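2-oxoadipate dioxygenase/decarboxylase, chloroplastic/amyloplastic (PDB 6W1K) catalyses the iron(II)-dependent decarboxylation and hydroxylation of 2-oxoadipate to D-2-hydroxyglutarate, a step of lysine breakdown in plant plastids. Local coordinates at residues S27-V32 with A157-E162; S35-A40 with P262-E267; K41-L46 with N220-N225; T196-H201 with I266-R271. All coordinates share one frame; numbering follows the deposited sequence.

Contact 1. Residues S27-V32 with A157-E162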
loop_
_atom_site.group_PDB
_atom_site.type_symbol
_atom_site.label_atom_id
_atom_site.label_comp_id
_atom_site.label_asym_id
_atom_site.label_seq_id
_atom_site.Cartn_x
_atom_site.Cartn_y
_atom_site.Cartn_z
ATOM N N SER A 27 2.794 2.377 -13.451
ATOM C CA SER A 27 3.413 3.689 -13.585
ATOM C C SER A 27 2.363 4.783 -13.535
ATOM O O SER A 27 2.571 5.819 -12.896
ATOM C CB SER A 27 4.219 3.747 -14.880
ATOM O OG SER A 27 4.657 5.053 -15.105
ATOM N N ASN A 28 1.200 4.546 -14.151
ATOM C CA ASN A 28 0.129 5.535 -14.095
ATOM C C ASN A 28 -0.478 5.615 -12.700
ATOM O O ASN A 28 -0.833 6.701 -12.247
ATOM C CB ASN A 28 -0.928 5.220 -15.159
ATOM C CG ASN A 28 -0.480 5.652 -16.527
ATOM O OD1 ASN A 28 0.256 6.616 -16.638
ATOM N ND2 ASN A 28 -0.870 4.930 -17.563
ATOM N N MET A 29 -0.587 4.483 -11.988
ATOM C CA MET A 29 -1.027 4.557 -10.598
ATOM C C MET A 29 -0.085 5.444 -9.794
ATOM O O MET A 29 -0.526 6.285 -9.000
ATOM C CB MET A 29 -1.097 3.158 -9.984
ATOM C CG MET A 29 -2.103 2.222 -10.655
ATOM S SD MET A 29 -1.968 0.540 -9.985
ATOM C CE MET A 29 -3.561 -0.146 -10.366
ATOM N N GLU A 30 1.217 5.259 -9.991
ATOM C CA GLU A 30 2.223 6.032 -9.283
ATOM C C GLU A 30 2.177 7.500 -9.659
ATOM O O GLU A 30 2.471 8.367 -8.817
ATOM C CB GLU A 30 3.604 5.483 -9.606
ATOM C CG GLU A 30 4.731 6.223 -8.965
ATOM C CD GLU A 30 6.059 5.980 -9.680
ATOM O OE1 GLU A 30 6.172 6.286 -10.890
ATOM O OE2 GLU A 30 6.996 5.499 -9.032
ATOM N N LYS A 31 1.841 7.810 -10.916
ATOM C CA LYS A 31 1.776 9.211 -11.332
ATOM C C LYS A 31 0.683 9.975 -10.587
ATOM O O LYS A 31 0.893 11.128 -10.180
ATOM C CB LYS A 31 1.545 9.303 -12.842
ATOM C CG LYS A 31 2.612 8.608 -13.665
ATOM C CD LYS A 31 2.979 9.392 -14.933
ATOM C CE LYS A 31 3.957 8.593 -15.826
ATOM N NZ LYS A 31 3.341 7.279 -16.282
ATOM N N VAL A 32 -0.519 9.385 -10.472
ATOM C CA VAL A 32 -1.587 10.004 -9.691
ATOM C C VAL A 32 -1.145 10.196 -8.241
ATOM O O VAL A 32 -1.339 11.267 -7.647
ATOM C CB VAL A 32 -2.875 9.158 -9.752
ATOM C CG1 VAL A 32 -3.946 9.751 -8.770
ATOM C CG2 VAL A 32 -3.425 9.105 -11.169
ATOM N N ALA A 157 -10.107 3.206 -12.787
ATOM C CA ALA A 157 -10.294 4.232 -11.759
ATOM C C ALA A 157 -8.965 4.602 -11.095
ATOM O O ALA A 157 -8.647 5.785 -10.913
ATOM C CB ALA A 157 -11.296 3.739 -10.723
ATOM N N SER A 158 -8.169 3.598 -10.747
ATOM C CA SER A 158 -6.908 3.848 -10.058
ATOM C C SER A 158 -5.918 4.576 -10.960
ATOM O O SER A 158 -5.211 5.482 -10.507
ATOM C CB SER A 158 -6.313 2.524 -9.575
ATOM O OG SER A 158 -5.217 2.767 -8.720
ATOM N N THR A 159 -5.841 4.195 -12.233
ATOM C CA THR A 159 -4.873 4.855 -13.111
ATOM C C THR A 159 -5.268 6.282 -13.441
ATOM O O THR A 159 -4.419 7.071 -13.857
ATOM C CB THR A 159 -4.676 4.078 -14.413
ATOM O OG1 THR A 159 -5.925 3.903 -15.104
ATOM C CG2 THR A 159 -4.053 2.715 -14.128
ATOM N N SER A 160 -6.530 6.639 -13.285
ATOM C CA SER A 160 -6.959 7.957 -13.699
ATOM C C SER A 160 -7.247 8.861 -12.520
ATOM O O SER A 160 -7.573 10.025 -12.733
ATOM C CB SER A 160 -8.211 7.845 -14.581
ATOM O OG SER A 160 -9.296 7.304 -13.833
ATOM N N GLY A 161 -7.181 8.347 -11.293
ATOM C CA GLY A 161 -7.467 9.181 -10.148
ATOM C C GLY A 161 -8.937 9.534 -9.960
ATOM O O GLY A 161 -9.239 10.542 -9.330
ATOM N N GLU A 162 -9.854 8.714 -10.454
ATOM C CA GLU A 162 -11.281 9.010 -10.371
ATOM C C GLU A 162 -11.943 8.133 -9.317
ATOM O O GLU A 162 -11.503 7.012 -9.062
ATOM C CB GLU A 162 -11.951 8.801 -11.734
ATOM C CG GLU A 162 -11.395 9.709 -12.821
ATOM C CD GLU A 162 -11.767 11.181 -12.666
ATOM O OE1 GLU A 162 -12.698 11.497 -11.892
ATOM O OE2 GLU A 162 -11.121 12.014 -13.354
HETATM O O HOH W 1 -2.085 8.376 -14.385
#

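Contact 2. Residues S35-A40 with P262-E267. With NI (nickel (II) ion), chain E; OOG (2-oxoadipic acid), chain F.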
loop_
_atom_site.group_PDB
_atom_site.type_symbol
_atom_site.label_atom_id
_atom_site.label_comp_id
_atom_site.label_asym_id
_atom_site.label_seq_id
_atom_site.Cartn_x
_atom_site.Cartn_y
_atom_site.Cartn_z
ATOM N N SER A 35 1.337 13.045 -7.844
ATOM C CA SER A 35 0.740 14.358 -8.075
ATOM C C SER A 35 -0.115 14.830 -6.901
ATOM O O SER A 35 -0.375 16.033 -6.772
ATOM C CB SER A 35 -0.078 14.314 -9.374
ATOM O OG SER A 35 -1.286 13.602 -9.210
ATOM N N ARG A 36 -0.560 13.928 -6.033
ATOM C CA ARG A 36 -1.417 14.320 -4.920
ATOM C C ARG A 36 -0.743 14.220 -3.565
ATOM O O ARG A 36 -1.363 14.589 -2.547
ATOM C CB ARG A 36 -2.675 13.441 -4.855
ATOM C CG ARG A 36 -3.652 13.506 -6.015
ATOM C CD ARG A 36 -4.687 12.377 -5.777
ATOM N NE ARG A 36 -5.906 12.538 -6.513
ATOM C CZ ARG A 36 -6.800 11.576 -6.658
ATOM N NH1 ARG A 36 -6.600 10.363 -6.129
ATOM N NH2 ARG A 36 -7.881 11.832 -7.355
ATOM N N ASN A 37 0.485 13.725 -3.518
ATOM C CA ASN A 37 1.193 13.453 -2.269
ATOM C C ASN A 37 2.587 14.059 -2.325
ATOM O O ASN A 37 3.583 13.356 -2.572
ATOM C CB ASN A 37 1.226 11.950 -2.001
ATOM C CG ASN A 37 -0.162 11.396 -1.759
ATOM O OD1 ASN A 37 -0.648 11.430 -0.629
ATOM N ND2 ASN A 37 -0.837 10.961 -2.830
ATOM N N PRO A 38 2.690 15.368 -2.058
ATOM C CA PRO A 38 3.993 16.049 -2.104
ATOM C C PRO A 38 5.023 15.485 -1.142
ATOM O O PRO A 38 6.230 15.571 -1.422
ATOM C CB PRO A 38 3.649 17.503 -1.726
ATOM C CG PRO A 38 2.202 17.631 -1.827
ATOM C CD PRO A 38 1.602 16.270 -1.650
ATOM N N THR A 39 4.595 14.942 -0.000
ATOM C CA THR A 39 5.552 14.383 0.955
ATOM C C THR A 39 6.227 13.145 0.375
ATOM O O THR A 39 7.456 12.999 0.430
ATOM C CB THR A 39 4.854 14.046 2.274
ATOM O OG1 THR A 39 4.417 15.259 2.915
ATOM C CG2 THR A 39 5.795 13.272 3.198
ATOM N N ALA A 40 5.432 12.237 -0.188
ATOM C CA ALA A 40 6.004 11.046 -0.783
ATOM C C ALA A 40 6.894 11.411 -1.960
ATOM O O ALA A 40 7.985 10.866 -2.109
ATOM C CB ALA A 40 4.885 10.107 -1.223
ATOM N N PRO A 262 -7.763 13.223 4.265
ATOM C CA PRO A 262 -6.481 12.517 4.102
ATOM C C PRO A 262 -6.263 12.003 2.680
ATOM O O PRO A 262 -7.175 11.496 2.025
ATOM C CB PRO A 262 -6.605 11.346 5.090
ATOM C CG PRO A 262 -8.091 11.043 5.107
ATOM C CD PRO A 262 -8.756 12.417 5.002
ATOM N N ARG A 263 -5.039 12.187 2.192
ATOM C CA ARG A 263 -4.595 11.502 0.984
ATOM C C ARG A 263 -3.730 10.315 1.426
ATOM O O ARG A 263 -4.102 9.580 2.358
ATOM C CB ARG A 263 -3.880 12.471 0.041
ATOM C CG ARG A 263 -4.815 13.559 -0.554
ATOM C CD ARG A 263 -5.902 12.955 -1.415
ATOM N NE ARG A 263 -6.486 13.878 -2.374
ATOM C CZ ARG A 263 -7.580 13.613 -3.082
ATOM N NH1 ARG A 263 -8.220 12.456 -2.917
ATOM N NH2 ARG A 263 -8.042 14.503 -3.946
ATOM N N SER A 264 -2.605 10.099 0.771
ATOM C CA SER A 264 -1.828 8.879 0.949
ATOM C C SER A 264 -0.534 9.189 1.681
ATOM O O SER A 264 -0.258 10.323 2.076
ATOM C CB SER A 264 -1.567 8.230 -0.403
ATOM O OG SER A 264 -2.800 7.870 -0.998
ATOM N N TYR A 265 0.261 8.146 1.886
ATOM C CA TYR A 265 1.495 8.252 2.639
ATOM C C TYR A 265 2.512 7.360 1.960
ATOM O O TYR A 265 2.242 6.776 0.905
ATOM C CB TYR A 265 1.298 7.870 4.104
ATOM C CG TYR A 265 0.877 6.425 4.380
ATOM C CD1 TYR A 265 -0.460 6.072 4.396
ATOM C CD2 TYR A 265 1.808 5.435 4.662
ATOM C CE1 TYR A 265 -0.870 4.797 4.666
ATOM C CE2 TYR A 265 1.399 4.134 4.931
ATOM C CZ TYR A 265 0.050 3.830 4.926
ATOM O OH TYR A 265 -0.406 2.562 5.195
ATOM N N ILE A 266 3.709 7.289 2.528
ATOM C CA ILE A 266 4.748 6.416 1.996
ATOM C C ILE A 266 5.332 5.599 3.143
ATOM O O ILE A 266 5.469 6.090 4.269
ATOM C CB ILE A 266 5.839 7.219 1.239
ATOM C CG1 ILE A 266 6.847 6.257 0.592
ATOM C CG2 ILE A 266 6.573 8.222 2.145
ATOM C CD1 ILE A 266 7.780 6.898 -0.488
ATOM N N GLU A 267 5.656 4.341 2.858
ATOM C CA GLU A 267 6.191 3.424 3.851
ATOM C C GLU A 267 7.623 3.047 3.472
ATOM O O GLU A 267 8.061 3.214 2.322
ATOM C CB GLU A 267 5.271 2.197 3.975
ATOM C CG GLU A 267 5.719 1.161 4.964
ATOM C CD GLU A 267 5.036 -0.186 4.740
ATOM O OE1 GLU A 267 3.815 -0.192 4.517
ATOM O OE2 GLU A 267 5.716 -1.242 4.779
HETATM NI NI NI E . 2.492 -1.199 3.588
HETATM C C2 OOG F . -2.315 -0.844 4.431
HETATM C C3 OOG F . -1.557 -0.914 5.758
HETATM C C4 OOG F . -0.877 -2.280 5.907
HETATM C C6 OOG F . 1.632 -3.091 5.674
HETATM O O4 OOG F . 1.478 -3.983 6.546
HETATM O O3 OOG F . 2.782 -2.814 5.268
HETATM C C5 OOG F . 0.427 -2.347 5.112
HETATM C C1 OOG F . -3.197 0.410 4.339
HETATM O O1 OOG F . -4.072 0.464 3.547
HETATM O O2 OOG F . -2.991 1.509 5.174
HETATM O O5 OOG F . 0.514 -1.828 4.057
#

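Contact 3. Residues K41-L46 with N220-N225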
loop_
_atom_site.group_PDB
_atom_site.type_symbol
_atom_site.label_atom_id
_atom_site.label_comp_id
_atom_site.label_asym_id
_atom_site.label_seq_id
_atom_site.Cartn_x
_atom_site.Cartn_y
_atom_site.Cartn_z
ATOM N N LYS A 41 6.434 12.331 -2.812
ATOM C CA LYS A 41 7.228 12.744 -3.958
ATOM C C LYS A 41 8.552 13.344 -3.513
ATOM O O LYS A 41 9.596 13.076 -4.117
ATOM C CB LYS A 41 6.442 13.746 -4.794
ATOM C CG LYS A 41 7.133 14.246 -6.048
ATOM C CD LYS A 41 6.243 15.244 -6.782
ATOM C CE LYS A 41 6.957 15.859 -7.984
ATOM N NZ LYS A 41 6.218 17.050 -8.541
ATOM N N THR A 42 8.531 14.184 -2.476
ATOM C CA THR A 42 9.773 14.804 -2.028
ATOM C C THR A 42 10.732 13.774 -1.456
ATOM O O THR A 42 11.931 13.806 -1.743
ATOM C CB THR A 42 9.497 15.878 -0.984
ATOM O OG1 THR A 42 8.762 16.925 -1.595
ATOM C CG2 THR A 42 10.822 16.449 -0.430
ATOM N N ILE A 43 10.222 12.879 -0.610
ATOM C CA ILE A 43 11.073 11.868 0.006
ATOM C C ILE A 43 11.724 10.990 -1.057
ATOM O O ILE A 43 12.902 10.648 -0.945
ATOM C CB ILE A 43 10.262 11.027 1.010
ATOM C CG1 ILE A 43 10.004 11.837 2.272
ATOM C CG2 ILE A 43 11.029 9.761 1.427
ATOM C CD1 ILE A 43 9.040 11.197 3.262
ATOM N N LEU A 44 10.966 10.589 -2.088
ATOM C CA LEU A 44 11.555 9.788 -3.158
ATOM C C LEU A 44 12.655 10.554 -3.891
ATOM O O LEU A 44 13.687 9.982 -4.278
ATOM C CB LEU A 44 10.457 9.339 -4.120
ATOM C CG LEU A 44 9.533 8.239 -3.594
ATOM C CD1 LEU A 44 8.288 8.149 -4.451
ATOM C CD2 LEU A 44 10.274 6.906 -3.566
ATOM N N GLU A 45 12.476 11.856 -4.069
ATOM C CA GLU A 45 13.557 12.645 -4.649
ATOM C C GLU A 45 14.753 12.715 -3.702
ATOM O O GLU A 45 15.908 12.637 -4.143
ATOM C CB GLU A 45 13.050 14.043 -4.998
ATOM C CG GLU A 45 12.007 14.034 -6.120
ATOM C CD GLU A 45 11.304 15.377 -6.328
ATOM O OE1 GLU A 45 11.454 16.275 -5.467
ATOM O OE2 GLU A 45 10.598 15.526 -7.359
ATOM N N LEU A 46 14.501 12.881 -2.399
ATOM C CA LEU A 46 15.610 13.009 -1.455
ATOM C C LEU A 46 16.427 11.721 -1.376
ATOM O O LEU A 46 17.659 11.754 -1.246
ATOM C CB LEU A 46 15.080 13.375 -0.068
ATOM C CG LEU A 46 14.588 14.812 0.134
ATOM C CD1 LEU A 46 13.857 14.934 1.487
ATOM C CD2 LEU A 46 15.726 15.823 0.046
ATOM N N ASN A 220 15.023 15.653 7.579
ATOM C CA ASN A 220 14.563 16.451 6.450
ATOM C C ASN A 220 13.184 17.062 6.687
ATOM O O ASN A 220 12.614 17.647 5.762
ATOM C CB ASN A 220 14.558 15.600 5.183
ATOM C CG ASN A 220 15.922 15.546 4.528
ATOM O OD1 ASN A 220 16.391 16.539 3.964
ATOM N ND2 ASN A 220 16.581 14.396 4.620
ATOM N N GLY A 221 12.645 16.942 7.900
ATOM C CA GLY A 221 11.472 17.688 8.300
ATOM C C GLY A 221 10.151 16.952 8.249
ATOM O O GLY A 221 9.104 17.582 8.467
ATOM N N PHE A 222 10.157 15.652 7.997
ATOM C CA PHE A 222 8.927 14.885 7.844
ATOM C C PHE A 222 8.651 14.053 9.090
ATOM O O PHE A 222 9.574 13.596 9.771
ATOM C CB PHE A 222 9.002 13.980 6.610
ATOM C CG PHE A 222 9.279 14.730 5.340
ATOM C CD1 PHE A 222 8.315 15.561 4.785
ATOM C CD2 PHE A 222 10.506 14.623 4.714
ATOM C CE1 PHE A 222 8.575 16.274 3.631
ATOM C CE2 PHE A 222 10.771 15.327 3.555
ATOM C CZ PHE A 222 9.806 16.153 3.015
ATOM N N LYS A 223 7.362 13.869 9.367
ATOM C CA LYS A 223 6.874 13.222 10.586
ATOM C C LYS A 223 6.549 11.755 10.299
ATOM O O LYS A 223 5.815 11.499 9.352
ATOM C CB LYS A 223 5.619 13.940 11.072
ATOM C CG LYS A 223 5.292 13.730 12.538
ATOM C CD LYS A 223 3.985 14.350 12.964
ATOM C CE LYS A 223 3.942 15.842 12.726
ATOM N NZ LYS A 223 5.017 16.527 13.478
ATOM N N LEU A 224 7.072 10.834 11.094
ATOM C CA LEU A 224 6.740 9.429 10.965
ATOM C C LEU A 224 5.530 9.066 11.821
ATOM O O LEU A 224 5.329 9.614 12.902
ATOM C CB LEU A 224 7.939 8.578 11.386
ATOM C CG LEU A 224 9.201 8.777 10.538
ATOM C CD1 LEU A 224 10.390 7.999 11.092
ATOM C CD2 LEU A 224 8.932 8.362 9.111
ATOM N N ASN A 225 4.746 8.098 11.337
ATOM C CA ASN A 225 3.672 7.505 12.131
ATOM C C ASN A 225 4.199 7.078 13.498
ATOM O O ASN A 225 5.090 6.230 13.584
ATOM C CB ASN A 225 3.093 6.297 11.380
ATOM C CG ASN A 225 1.952 5.631 12.124
ATOM O OD1 ASN A 225 1.794 5.821 13.321
ATOM N ND2 ASN A 225 1.145 4.847 11.411
#

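Contact 4. Residues T196-H201 with I266-R271. With NI (nickel (II) ion), chain E; OOG (2-oxoadipic acid), chain F.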
loop_
_atom_site.group_PDB
_atom_site.type_symbol
_atom_site.label_atom_id
_atom_site.label_comp_id
_atom_site.label_asym_id
_atom_site.label_seq_id
_atom_site.Cartn_x
_atom_site.Cartn_y
_atom_site.Cartn_z
ATOM N N THR A 196 3.036 3.532 -1.569
ATOM C CA THR A 196 4.125 2.679 -2.008
ATOM C C THR A 196 5.083 2.560 -0.834
ATOM O O THR A 196 4.973 3.289 0.159
ATOM C CB THR A 196 4.817 3.243 -3.256
ATOM O OG1 THR A 196 5.661 2.220 -3.826
ATOM C CG2 THR A 196 5.660 4.450 -2.912
ATOM N N THR A 197 6.050 1.658 -0.972
ATOM C CA THR A 197 6.986 1.296 0.093
ATOM C C THR A 197 8.379 1.199 -0.482
ATOM O O THR A 197 8.582 0.486 -1.465
ATOM C CB THR A 197 6.605 -0.064 0.681
ATOM O OG1 THR A 197 5.221 -0.039 1.032
ATOM C CG2 THR A 197 7.416 -0.408 1.898
ATOM N N ILE A 198 9.331 1.888 0.126
ATOM C CA ILE A 198 10.715 1.803 -0.292
ATOM C C ILE A 198 11.353 0.624 0.423
ATOM O O ILE A 198 11.271 0.501 1.652
ATOM C CB ILE A 198 11.466 3.102 0.014
ATOM C CG1 ILE A 198 10.891 4.268 -0.786
ATOM C CG2 ILE A 198 12.946 2.932 -0.266
ATOM C CD1 ILE A 198 11.545 5.592 -0.382
ATOM N N SER A 199 11.991 -0.247 -0.350
ATOM C CA SER A 199 12.739 -1.366 0.187
ATOM C C SER A 199 14.105 -0.865 0.642
ATOM O O SER A 199 15.033 -0.755 -0.162
ATOM C CB SER A 199 12.879 -2.446 -0.886
ATOM O OG SER A 199 13.667 -3.485 -0.380
ATOM N N THR A 200 14.259 -0.578 1.943
ATOM C CA THR A 200 15.506 0.061 2.372
ATOM C C THR A 200 16.717 -0.840 2.168
ATOM O O THR A 200 17.801 -0.346 1.846
ATOM C CB THR A 200 15.444 0.525 3.834
ATOM O OG1 THR A 200 15.518 -0.580 4.748
ATOM C CG2 THR A 200 14.180 1.332 4.061
ATOM N N HIS A 201 16.576 -2.156 2.383
ATOM C CA HIS A 201 17.726 -3.055 2.257
ATOM C C HIS A 201 18.256 -3.140 0.831
ATOM O O HIS A 201 19.362 -3.649 0.632
ATOM C CB HIS A 201 17.373 -4.467 2.759
ATOM C CG HIS A 201 16.167 -5.061 2.092
ATOM N ND1 HIS A 201 14.880 -4.839 2.543
ATOM C CD2 HIS A 201 16.052 -5.862 1.006
ATOM C CE1 HIS A 201 14.027 -5.468 1.755
ATOM N NE2 HIS A 201 14.713 -6.106 0.821
ATOM N N ILE A 266 3.709 7.289 2.528
ATOM C CA ILE A 266 4.748 6.416 1.996
ATOM C C ILE A 266 5.332 5.599 3.143
ATOM O O ILE A 266 5.469 6.090 4.269
ATOM C CB ILE A 266 5.839 7.219 1.239
ATOM C CG1 ILE A 266 6.847 6.257 0.592
ATOM C CG2 ILE A 266 6.573 8.222 2.145
ATOM C CD1 ILE A 266 7.780 6.898 -0.488
ATOM N N GLU A 267 5.656 4.341 2.858
ATOM C CA GLU A 267 6.191 3.424 3.851
ATOM C C GLU A 267 7.623 3.047 3.472
ATOM O O GLU A 267 8.061 3.214 2.322
ATOM C CB GLU A 267 5.271 2.197 3.975
ATOM C CG GLU A 267 5.719 1.161 4.964
ATOM C CD GLU A 267 5.036 -0.186 4.740
ATOM O OE1 GLU A 267 3.815 -0.192 4.517
ATOM O OE2 GLU A 267 5.716 -1.242 4.779
ATOM N N PHE A 268 8.378 2.631 4.495
ATOM C CA PHE A 268 9.747 2.134 4.367
ATOM C C PHE A 268 9.845 0.804 5.106
ATOM O O PHE A 268 9.352 0.671 6.232
ATOM C CB PHE A 268 10.741 3.158 4.916
ATOM C CG PHE A 268 10.264 4.577 4.778
ATOM C CD1 PHE A 268 10.224 5.199 3.536
ATOM C CD2 PHE A 268 9.864 5.292 5.901
ATOM C CE1 PHE A 268 9.787 6.520 3.414
ATOM C CE2 PHE A 268 9.427 6.600 5.795
ATOM C CZ PHE A 268 9.376 7.216 4.553
ATOM N N ALA A 269 10.436 -0.189 4.458
ATOM C CA ALA A 269 10.439 -1.530 5.015
ATOM C C ALA A 269 11.797 -2.177 4.848
ATOM O O ALA A 269 12.451 -2.047 3.803
ATOM C CB ALA A 269 9.354 -2.402 4.373
ATOM N N GLU A 270 12.217 -2.877 5.892
ATOM C CA GLU A 270 13.434 -3.679 5.860
ATOM C C GLU A 270 13.052 -5.125 6.116
ATOM O O GLU A 270 12.396 -5.426 7.121
ATOM C CB GLU A 270 14.459 -3.223 6.907
ATOM C CG GLU A 270 15.827 -3.957 6.760
ATOM C CD GLU A 270 16.983 -3.311 7.539
ATOM O OE1 GLU A 270 16.802 -2.204 8.070
ATOM O OE2 GLU A 270 18.077 -3.927 7.621
ATOM N N ARG A 271 13.442 -6.006 5.214
ATOM C CA ARG A 271 13.263 -7.441 5.377
ATOM C C ARG A 271 14.623 -8.059 5.666
ATOM O O ARG A 271 15.522 -8.018 4.815
ATOM C CB ARG A 271 12.631 -8.058 4.132
ATOM C CG ARG A 271 11.299 -7.383 3.722
ATOM C CD ARG A 271 10.659 -8.003 2.438
ATOM N NE ARG A 271 9.320 -7.437 2.283
ATOM C CZ ARG A 271 8.225 -7.902 2.875
ATOM N NH1 ARG A 271 7.073 -7.286 2.697
ATOM N NH2 ARG A 271 8.278 -8.997 3.615
HETATM NI NI NI E . 2.492 -1.199 3.588
HETATM C C2 OOG F . -2.315 -0.844 4.431
HETATM C C3 OOG F . -1.557 -0.914 5.758
HETATM C C4 OOG F . -0.877 -2.280 5.907
HETATM C C6 OOG F . 1.632 -3.091 5.674
HETATM O O4 OOG F . 1.478 -3.983 6.546
HETATM O O3 OOG F . 2.782 -2.814 5.268
HETATM C C5 OOG F . 0.427 -2.347 5.112
HETATM C C1 OOG F . -3.197 0.410 4.339
HETATM O O1 OOG F . -4.072 0.464 3.547
HETATM O O2 OOG F . -2.991 1.509 5.174
HETATM O O5 OOG F . 0.514 -1.828 4.057
#

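Contact 1. Residues S27-V32 with A157-E162
M29 and V32 of helix 16-36 pack against S158, T159 and G161, where the short helix 154-160 comes to its C-terminal end. One face of the longer helix thus rests on the last turn of the shorter one, which ends at a glycine with positive phi; the contact is partly buried, with M29 reaching inward and N28 and the G161 turn lying nearer the surface. From M29 CB outward, each atom of the chain finds the second helix. CG is anti to the carbonyl carbon (chi1 -62°), and this swings it towards T159 CG2 at 4.0 Å and S158 OG at 3.7 Å. SD passes the same hydroxyl more loosely. The methyl CE then closes on S158 from the other end of the thioether, 3.9 Å from S158 CB, so the extended chain lies along the serine. S158 OG itself hydrogen-bonds to Y191 O, and F62 of strand 57-65 touches both M29 and S158 from the sheet side.

One turn further on, V32 spreads its two methyls over the helix end. CG2 rests 3.5 Å from T159 O, while CG1 lies 3.8 Å from G161 CA. Beyond the glycine, E162 N reaches back to A157 O. Any CB on G161 would point at V32 and crowd CG1. Nearer the surface, N28 CB and T159 CB meet, while T159 OG1 turns back to L156 O and T155 O. The polar link between the two backbones is a water that donates both ways, at 3.0 Å to N28 O and 2.7 Å to T159 O.

Contact 2. Residues S35-A40 with P262-E267
N37 reaches from the junction between helices 16-36 and 38-51 to S264, just ahead of the part of strand 258-271 that carries pocket and metal residues. N37 stands at an N-cap position, yet its side chain makes no capping bond: OD1 instead takes the backbone N-H of S264, with OD1 to N at 2.7 Å. The donor lies in the carbonyl plane on a lone pair, but the N-H...O angle is a bent 140°. Packing is close here, with S264 CB 3.3 Å from N37 OD1. The other end of the amide is held too, since N37 ND2 donates to Y33 O. Putting an alanine here is likely to cost S264 N this acceptor and leave Y33 O without its amide mate. Further along, A40 CB sits 3.9 Å from I266 CB, a buried apolar touch that seats helix 38-51 on the strand.

The opposite end is looser and partly exposed. R36, extended from CG to NE, lays its guanidinium flat on that of R263, which gets there by a bend at chi2 (-63°). The planes are 11° apart and the centres 4.2 Å; these are like charges, and R263 has a further polar partner in N189. The CB of Y265 points away from 35-40, and its ring end lies in the pocket, where OH donates to O2 of 2-oxoadipate at 2.8 Å, near the ring plane.

Contact 3. Residues K41-L46 with N220-N225
L46 N donates to T42 O at 2.8 Å, an ordinary helical bond that sets T42 and L46 one turn apart, both directed at F222 in the loop after helix 210-219. The contact itself is apolar: a phenylalanine ring lodged against one side of helix 38-51. I43 lies over a face of the ring, its CG1 4.1 Å from the ring centroid and 28° off the normal, a CH-pi contact. The other two work at the ring's edge. T42 CG2 comes to F222 CZ at 3.6 Å, the side chains crossing at about a right angle, and L46 CD1 meets F222 CE2 at 3.7 Å, in the ring plane and head-on. The same L46 CD1 also presses on the N220 amide, 3.7 Å from N220 CG, so one methyl touches both the ring edge and the amide. Polar ends look elsewhere: N220 ND2 bonds F216 O, and T42 OG1 bonds P38 O.

F222 is backed by V217 of helix 210-219, and I43, on helix 38-51, leans on I266 and F268 of strand 258-271. The ring thus fills the seam between the two helices, beside that strand, which the loop itself touches through L224 on F268.

Contact 4. Residues T196-H201 with I266-R271
T197 and E267 lie side by side on neighbouring parallel strands of the mixed sheet, both pointing to the face that carries the metal. The pairing resembles the metal-bearing sheet of vicinal oxygen chelate proteins, consistent with this family's place in the glyoxalase clan. E267, with CG anti to the backbone N (chi1 179°) and the chain extended, runs past T197 CG2, 3.4 Å from E267 OE2, and binds nickel through OE1 at 1.9 Å. H59 and H195 complete the protein ligands, and Q241 holds OE2. A269 CB fits against the same T197 methyl at 3.7 Å.

On the reverse face, I198 and F268 also run alongside each other, I198 CD1 arriving at the ring's edge, 4.2 Å from F268 CD1. The I198 side chain also crosses that of I266 obliquely, CD1 to CD1. Between the faces, backbone bonds alternate: E267 N to T196 O, I198 N to E267 O, A269 N to I198 O and T200 N to A269 O.

Where the first strand ends, H201 folds back over the second. E270 CA lies at the ring's edge, R271 O sits above one face 3.9 Å from the plane, and H201 CE1 touches R271 CB at 3.8 Å. The ring stands at 88° to the R271 guanidinium, which turns away to D58. A glycine instead of H201 would probably leave E287 without the partner that NE2 provides and take away the ring that touches R271 CB. Strand 57-65 flanks T196 and T197, while helices 38-51 and 210-219 cover I198 and F268.

Contacts 2 and 4 share I266 and E267 on strand 258-271, which puts Y265 and E267 at the bound 2-oxoadipate and nickel. Contact 3 backs this strand and its neighbour 195-199 on the face away from the metal: L44 CD2 reaches I198 CD1 at 3.7 Å, and L224 CD2 reaches F268 CE2 at 3.8 Å. It also adjoins contact 2, with T39 CG2 3.8 Å from F222 CD1; their centres are about 10 Å apart. Contact 1 stands farther off, S158 about 13 Å from 2-oxoadipate between nearest side-chain and ligand atoms. It connects to contact 2 through helix 16-36 and a close approach of R36 NH2 to G161 O, 2.7 Å apart.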